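Local coordinates for protein putative drug/sodium antiporter (Escherichia coli, PDB 4Z3N) that probably exports the genotoxin colibactin across the cell membrane as a MATE-family antiporter, at residues I67-L81 against I147-T161. Numbering follows the deposited sequence.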
loop_
_atom_site.group_PDB
_atom_site.type_symbol
_atom_site.label_atom_id
_atom_site.label_comp_id
_atom_site.label_asym_id
_atom_site.label_seq_id
_atom_site.Cartn_x
_atom_site.Cartn_y
_atom_site.Cartn_z
ATOM N N ILE A 67 -4.784 29.566 5.921
ATOM C CA ILE A 67 -6.111 29.772 5.360
ATOM C C ILE A 67 -6.433 28.613 4.394
ATOM O O ILE A 67 -7.335 27.801 4.642
ATOM C CB ILE A 67 -6.190 31.151 4.660
ATOM C CG1 ILE A 67 -5.530 32.210 5.550
ATOM C CG2 ILE A 67 -7.629 31.539 4.358
ATOM C CD1 ILE A 67 -5.620 33.615 5.018
ATOM N N ILE A 68 -5.663 28.528 3.312
ATOM C CA ILE A 68 -5.755 27.443 2.340
ATOM C C ILE A 68 -5.326 26.095 2.945
ATOM O O ILE A 68 -5.449 25.045 2.312
ATOM C CB ILE A 68 -4.900 27.757 1.082
ATOM C CG1 ILE A 68 -5.393 29.039 0.415
ATOM C CG2 ILE A 68 -4.957 26.626 0.067
ATOM C CD1 ILE A 68 -4.827 29.260 -0.971
ATOM N N ALA A 69 -4.878 26.120 4.196
ATOM C CA ALA A 69 -4.202 24.979 4.804
ATOM C C ALA A 69 -5.188 23.877 5.170
ATOM O O ALA A 69 -4.806 22.885 5.779
ATOM C CB ALA A 69 -3.419 25.419 6.038
ATOM N N GLY A 70 -6.461 24.081 4.834
ATOM C CA GLY A 70 -7.451 23.014 4.823
ATOM C C GLY A 70 -7.316 22.092 3.608
ATOM O O GLY A 70 -8.188 21.263 3.335
ATOM N N VAL A 71 -6.228 22.257 2.859
ATOM C CA VAL A 71 -5.814 21.278 1.866
ATOM C C VAL A 71 -5.616 19.937 2.579
ATOM O O VAL A 71 -5.895 18.869 2.028
ATOM C CB VAL A 71 -4.495 21.709 1.141
ATOM C CG1 VAL A 71 -3.284 21.410 2.001
ATOM C CG2 VAL A 71 -4.344 21.014 -0.202
ATOM N N GLY A 72 -5.141 20.006 3.821
ATOM C CA GLY A 72 -4.867 18.818 4.608
ATOM C C GLY A 72 -6.134 18.066 4.948
ATOM O O GLY A 72 -6.112 16.863 5.170
ATOM N N LEU A 73 -7.245 18.784 4.993
ATOM C CA LEU A 73 -8.542 18.177 5.264
ATOM C C LEU A 73 -8.879 17.150 4.186
ATOM O O LEU A 73 -9.526 16.135 4.448
ATOM C CB LEU A 73 -9.626 19.263 5.346
ATOM C CG LEU A 73 -11.091 18.934 5.633
ATOM C CD1 LEU A 73 -11.772 20.180 6.133
ATOM C CD2 LEU A 73 -11.810 18.446 4.403
ATOM N N VAL A 74 -8.420 17.415 2.970
ATOM C CA VAL A 74 -8.794 16.601 1.825
ATOM C C VAL A 74 -7.773 15.484 1.585
ATOM O O VAL A 74 -7.874 14.728 0.614
ATOM C CB VAL A 74 -8.943 17.471 0.549
ATOM C CG1 VAL A 74 -7.618 17.588 -0.190
ATOM C CG2 VAL A 74 -10.013 16.902 -0.360
ATOM N N PHE A 75 -6.796 15.382 2.482
ATOM C CA PHE A 75 -5.721 14.401 2.358
ATOM C C PHE A 75 -6.219 12.951 2.313
ATOM O O PHE A 75 -5.765 12.165 1.484
ATOM C CB PHE A 75 -4.724 14.569 3.506
ATOM C CG PHE A 75 -3.558 13.640 3.428
ATOM C CD1 PHE A 75 -2.523 13.882 2.544
ATOM C CD2 PHE A 75 -3.496 12.513 4.235
ATOM C CE1 PHE A 75 -1.436 13.013 2.464
ATOM C CE2 PHE A 75 -2.413 11.644 4.160
ATOM C CZ PHE A 75 -1.385 11.897 3.271
ATOM N N PRO A 76 -7.146 12.583 3.212
ATOM C CA PRO A 76 -7.719 11.231 3.188
ATOM C C PRO A 76 -8.312 10.825 1.835
ATOM O O PRO A 76 -8.314 9.640 1.508
ATOM C CB PRO A 76 -8.819 11.302 4.245
ATOM C CG PRO A 76 -8.347 12.329 5.187
ATOM C CD PRO A 76 -7.615 13.355 4.373
ATOM N N VAL A 77 -8.824 11.781 1.068
ATOM C CA VAL A 77 -9.461 11.435 -0.197
ATOM C C VAL A 77 -8.396 10.974 -1.194
ATOM O O VAL A 77 -8.599 10.006 -1.928
ATOM C CB VAL A 77 -10.296 12.613 -0.774
ATOM C CG1 VAL A 77 -10.529 12.436 -2.264
ATOM C CG2 VAL A 77 -11.630 12.701 -0.046
ATOM N N GLY A 78 -7.250 11.644 -1.183
ATOM C CA GLY A 78 -6.141 11.251 -2.023
ATOM C C GLY A 78 -5.647 9.857 -1.687
ATOM O O GLY A 78 -5.121 9.142 -2.540
ATOM N N MET A 79 -5.814 9.466 -0.430
ATOM C CA MET A 79 -5.362 8.151 0.007
ATOM C C MET A 79 -6.331 7.001 -0.303
ATOM O O MET A 79 -5.901 5.868 -0.464
ATOM C CB MET A 79 -5.034 8.190 1.496
ATOM C CG MET A 79 -3.671 8.801 1.733
ATOM S SD MET A 79 -3.018 8.387 3.337
ATOM C CE MET A 79 -4.329 9.015 4.397
ATOM N N GLY A 80 -7.622 7.293 -0.401
ATOM C CA GLY A 80 -8.578 6.309 -0.859
ATOM C C GLY A 80 -8.534 6.156 -2.373
ATOM O O GLY A 80 -9.051 5.186 -2.937
ATOM N N LEU A 81 -7.929 7.130 -3.041
ATOM C CA LEU A 81 -7.732 7.035 -4.479
ATOM C C LEU A 81 -6.526 6.165 -4.795
ATOM O O LEU A 81 -6.600 5.314 -5.686
ATOM C CB LEU A 81 -7.569 8.415 -5.110
ATOM C CG LEU A 81 -8.812 9.307 -5.047
ATOM C CD1 LEU A 81 -8.622 10.546 -5.917
ATOM C CD2 LEU A 81 -10.069 8.526 -5.418
ATOM N N ILE A 147 -12.341 27.139 7.286
ATOM C CA ILE A 147 -12.076 26.445 6.038
ATOM C C ILE A 147 -13.251 25.589 5.567
ATOM O O ILE A 147 -13.559 24.557 6.157
ATOM C CB ILE A 147 -10.835 25.548 6.181
ATOM C CG1 ILE A 147 -11.001 24.595 7.360
ATOM C CG2 ILE A 147 -9.586 26.394 6.384
ATOM C CD1 ILE A 147 -9.869 23.620 7.508
ATOM N N ILE A 148 -13.924 26.052 4.518
ATOM C CA ILE A 148 -14.865 25.233 3.758
ATOM C C ILE A 148 -14.656 25.443 2.257
ATOM O O ILE A 148 -14.364 24.502 1.524
ATOM C CB ILE A 148 -16.337 25.508 4.131
ATOM C CG1 ILE A 148 -17.247 24.569 3.334
ATOM C CG2 ILE A 148 -16.705 26.987 3.938
ATOM C CD1 ILE A 148 -18.715 24.755 3.600
ATOM N N GLY A 149 -14.868 26.679 1.806
ATOM C CA GLY A 149 -14.706 27.046 0.410
ATOM C C GLY A 149 -13.369 26.589 -0.122
ATOM O O GLY A 149 -13.276 26.124 -1.260
ATOM N N TYR A 150 -12.335 26.702 0.710
ATOM C CA TYR A 150 -11.021 26.159 0.377
ATOM C C TYR A 150 -11.062 24.638 0.316
ATOM O O TYR A 150 -10.460 24.027 -0.563
ATOM C CB TYR A 150 -9.967 26.621 1.389
ATOM C CG TYR A 150 -9.573 28.063 1.202
ATOM C CD1 TYR A 150 -8.808 28.454 0.108
ATOM C CD2 TYR A 150 -9.979 29.038 2.106
ATOM C CE1 TYR A 150 -8.451 29.774 -0.078
ATOM C CE2 TYR A 150 -9.623 30.365 1.928
ATOM C CZ TYR A 150 -8.858 30.727 0.832
ATOM O OH TYR A 150 -8.493 32.043 0.637
ATOM N N ALA A 151 -11.792 24.042 1.252
ATOM C CA ALA A 151 -11.956 22.597 1.306
ATOM C C ALA A 151 -12.681 22.049 0.071
ATOM O O ALA A 151 -12.215 21.091 -0.544
ATOM C CB ALA A 151 -12.695 22.209 2.574
ATOM N N THR A 152 -13.805 22.668 -0.296
ATOM C CA THR A 152 -14.625 22.201 -1.418
ATOM C C THR A 152 -13.908 22.294 -2.764
ATOM O O THR A 152 -14.090 21.445 -3.628
ATOM C CB THR A 152 -15.941 22.998 -1.536
ATOM O OG1 THR A 152 -16.664 22.934 -0.302
ATOM C CG2 THR A 152 -16.804 22.442 -2.661
ATOM N N GLU A 153 -13.109 23.340 -2.942
ATOM C CA GLU A 153 -12.415 23.565 -4.204
ATOM C C GLU A 153 -11.373 22.472 -4.456
ATOM O O GLU A 153 -11.234 21.935 -5.559
ATOM C CB GLU A 153 -11.764 24.949 -4.197
ATOM C CG GLU A 153 -11.139 25.365 -5.522
ATOM C CD GLU A 153 -10.525 26.768 -5.471
ATOM O OE1 GLU A 153 -10.412 27.345 -4.357
ATOM O OE2 GLU A 153 -10.163 27.298 -6.552
ATOM N N PHE A 154 -10.654 22.142 -3.399
ATOM C CA PHE A 154 -9.629 21.129 -3.442
ATOM C C PHE A 154 -10.204 19.717 -3.554
ATOM O O PHE A 154 -9.631 18.848 -4.215
ATOM C CB PHE A 154 -8.759 21.282 -2.200
ATOM C CG PHE A 154 -7.712 22.367 -2.335
ATOM C CD1 PHE A 154 -6.633 22.166 -3.202
ATOM C CD2 PHE A 154 -7.810 23.554 -1.598
ATOM C CE1 PHE A 154 -5.700 23.163 -3.363
ATOM C CE2 PHE A 154 -6.897 24.565 -1.692
ATOM C CZ PHE A 154 -5.827 24.392 -2.577
ATOM N N TYR A 155 -11.357 19.509 -2.921
ATOM C CA TYR A 155 -12.101 18.277 -3.076
ATOM C C TYR A 155 -12.465 18.067 -4.551
ATOM O O TYR A 155 -12.274 16.987 -5.116
ATOM C CB TYR A 155 -13.352 18.300 -2.196
ATOM C CG TYR A 155 -14.323 17.150 -2.445
ATOM C CD1 TYR A 155 -14.119 15.894 -1.875
ATOM C CD2 TYR A 155 -15.453 17.328 -3.232
ATOM C CE1 TYR A 155 -15.011 14.859 -2.090
ATOM C CE2 TYR A 155 -16.344 16.296 -3.453
ATOM C CZ TYR A 155 -16.119 15.068 -2.879
ATOM O OH TYR A 155 -17.004 14.043 -3.108
ATOM N N TYR A 156 -12.971 19.122 -5.167
ATOM C CA TYR A 156 -13.332 19.122 -6.573
ATOM C C TYR A 156 -12.130 18.898 -7.511
ATOM O O TYR A 156 -12.211 18.145 -8.470
ATOM C CB TYR A 156 -14.019 20.444 -6.904
ATOM C CG TYR A 156 -15.493 20.521 -6.546
ATOM C CD1 TYR A 156 -16.290 19.374 -6.462
ATOM C CD2 TYR A 156 -16.094 21.754 -6.322
ATOM C CE1 TYR A 156 -17.646 19.469 -6.155
ATOM C CE2 TYR A 156 -17.434 21.859 -6.011
ATOM C CZ TYR A 156 -18.211 20.729 -5.928
ATOM O OH TYR A 156 -19.548 20.896 -5.615
ATOM N N TYR A 157 -11.015 19.560 -7.236
ATOM C CA TYR A 157 -9.809 19.337 -8.017
ATOM C C TYR A 157 -9.350 17.882 -7.861
ATOM O O TYR A 157 -8.902 17.258 -8.829
ATOM C CB TYR A 157 -8.698 20.306 -7.592
ATOM C CG TYR A 157 -8.987 21.770 -7.880
ATOM C CD1 TYR A 157 -9.803 22.147 -8.937
ATOM C CD2 TYR A 157 -8.427 22.774 -7.097
ATOM C CE1 TYR A 157 -10.056 23.480 -9.211
ATOM C CE2 TYR A 157 -8.679 24.114 -7.356
ATOM C CZ TYR A 157 -9.492 24.462 -8.417
ATOM O OH TYR A 157 -9.747 25.801 -8.677
ATOM N N SER A 158 -9.469 17.350 -6.647
ATOM C CA SER A 158 -9.211 15.934 -6.380
ATOM C C SER A 158 -10.033 14.982 -7.275
ATOM O O SER A 158 -9.537 13.949 -7.719
ATOM C CB SER A 158 -9.506 15.606 -4.909
ATOM O OG SER A 158 -8.600 16.235 -4.016
ATOM N N LEU A 159 -11.297 15.328 -7.509
ATOM C CA LEU A 159 -12.162 14.542 -8.379
ATOM C C LEU A 159 -11.646 14.571 -9.820
ATOM O O LEU A 159 -11.802 13.606 -10.572
ATOM C CB LEU A 159 -13.615 15.052 -8.325
ATOM C CG LEU A 159 -14.448 14.947 -7.033
ATOM C CD1 LEU A 159 -15.881 15.446 -7.265
ATOM C CD2 LEU A 159 -14.482 13.543 -6.455
ATOM N N LEU A 160 -11.020 15.675 -10.205
ATOM C CA LEU A 160 -10.538 15.797 -11.571
ATOM C C LEU A 160 -9.308 14.923 -11.818
ATOM O O LEU A 160 -8.891 14.743 -12.945
ATOM C CB LEU A 160 -10.229 17.262 -11.904
ATOM C CG LEU A 160 -11.433 18.212 -11.976
ATOM C CD1 LEU A 160 -10.961 19.587 -12.386
ATOM C CD2 LEU A 160 -12.510 17.716 -12.910
ATOM N N THR A 161 -8.724 14.400 -10.752
ATOM C CA THR A 161 -7.538 13.577 -10.859
ATOM C C THR A 161 -7.818 12.061 -10.904
ATOM O O THR A 161 -6.927 11.275 -11.201
ATOM C CB THR A 161 -6.598 13.866 -9.686
ATOM O OG1 THR A 161 -7.136 13.266 -8.499
ATOM C CG2 THR A 161 -6.450 15.366 -9.496
#
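Two near-parallel helices of the MATE fold pack here through aromatic and branched aliphatic side chains, from the turns leading into helix 75-101 along the length of helix 149-159. The first residues of helix 75-101 (75-81) and helix 149-159 run 13° apart, and their axes approach to 10.3 Å. The CA atoms come nearest further back, where G70 in the 3-10 segment 69-74 faces A151. G70 has no side chain, and I147 CD1 comes to 3.7 Å from its CA. The same methyl meets L73 CD1, which also touches A151 CB. L73 CG lies opposite its backbone N (chi1 -179°), which sends the branch across to this pair.

Two rings of helix 149-159 take up the start of the 67-81 segment. One face of the Y150 ring covers I67 C and I68 CA, and the CA makes a CH-pi contact 4.2 Å from the ring centroid. I67 CG2 stands on the same side of the ring plane, beyond the rim at CE2. One turn on, V71 CG2 sits over a face of the F154 ring, 4.1 Å from its centroid and 15° off the normal. I68 CG2 approaches F154 obliquely.

Further along, V74 CG2 rests 3.7 Å from Y155 CA. V74 and V77 also reach the edge of the Y155 ring. S158 OG turns back to its own helix and donates a hydrogen bond to F154 O (2.8 Å), so V74 meets a hydroxyl already engaged. At the far end, L81 CD1 touches S158 O and T161 OG1. T161 OG1 donates a hydrogen bond to S158 O (2.6 Å).

Helix 134-139 adjoins L73 and Y155, and Y155 OH is hydrogen-bonded to G130 O. Helix 209-232 covers another side, where V210 meets I68, K211 meets F154 and F218 meets T161.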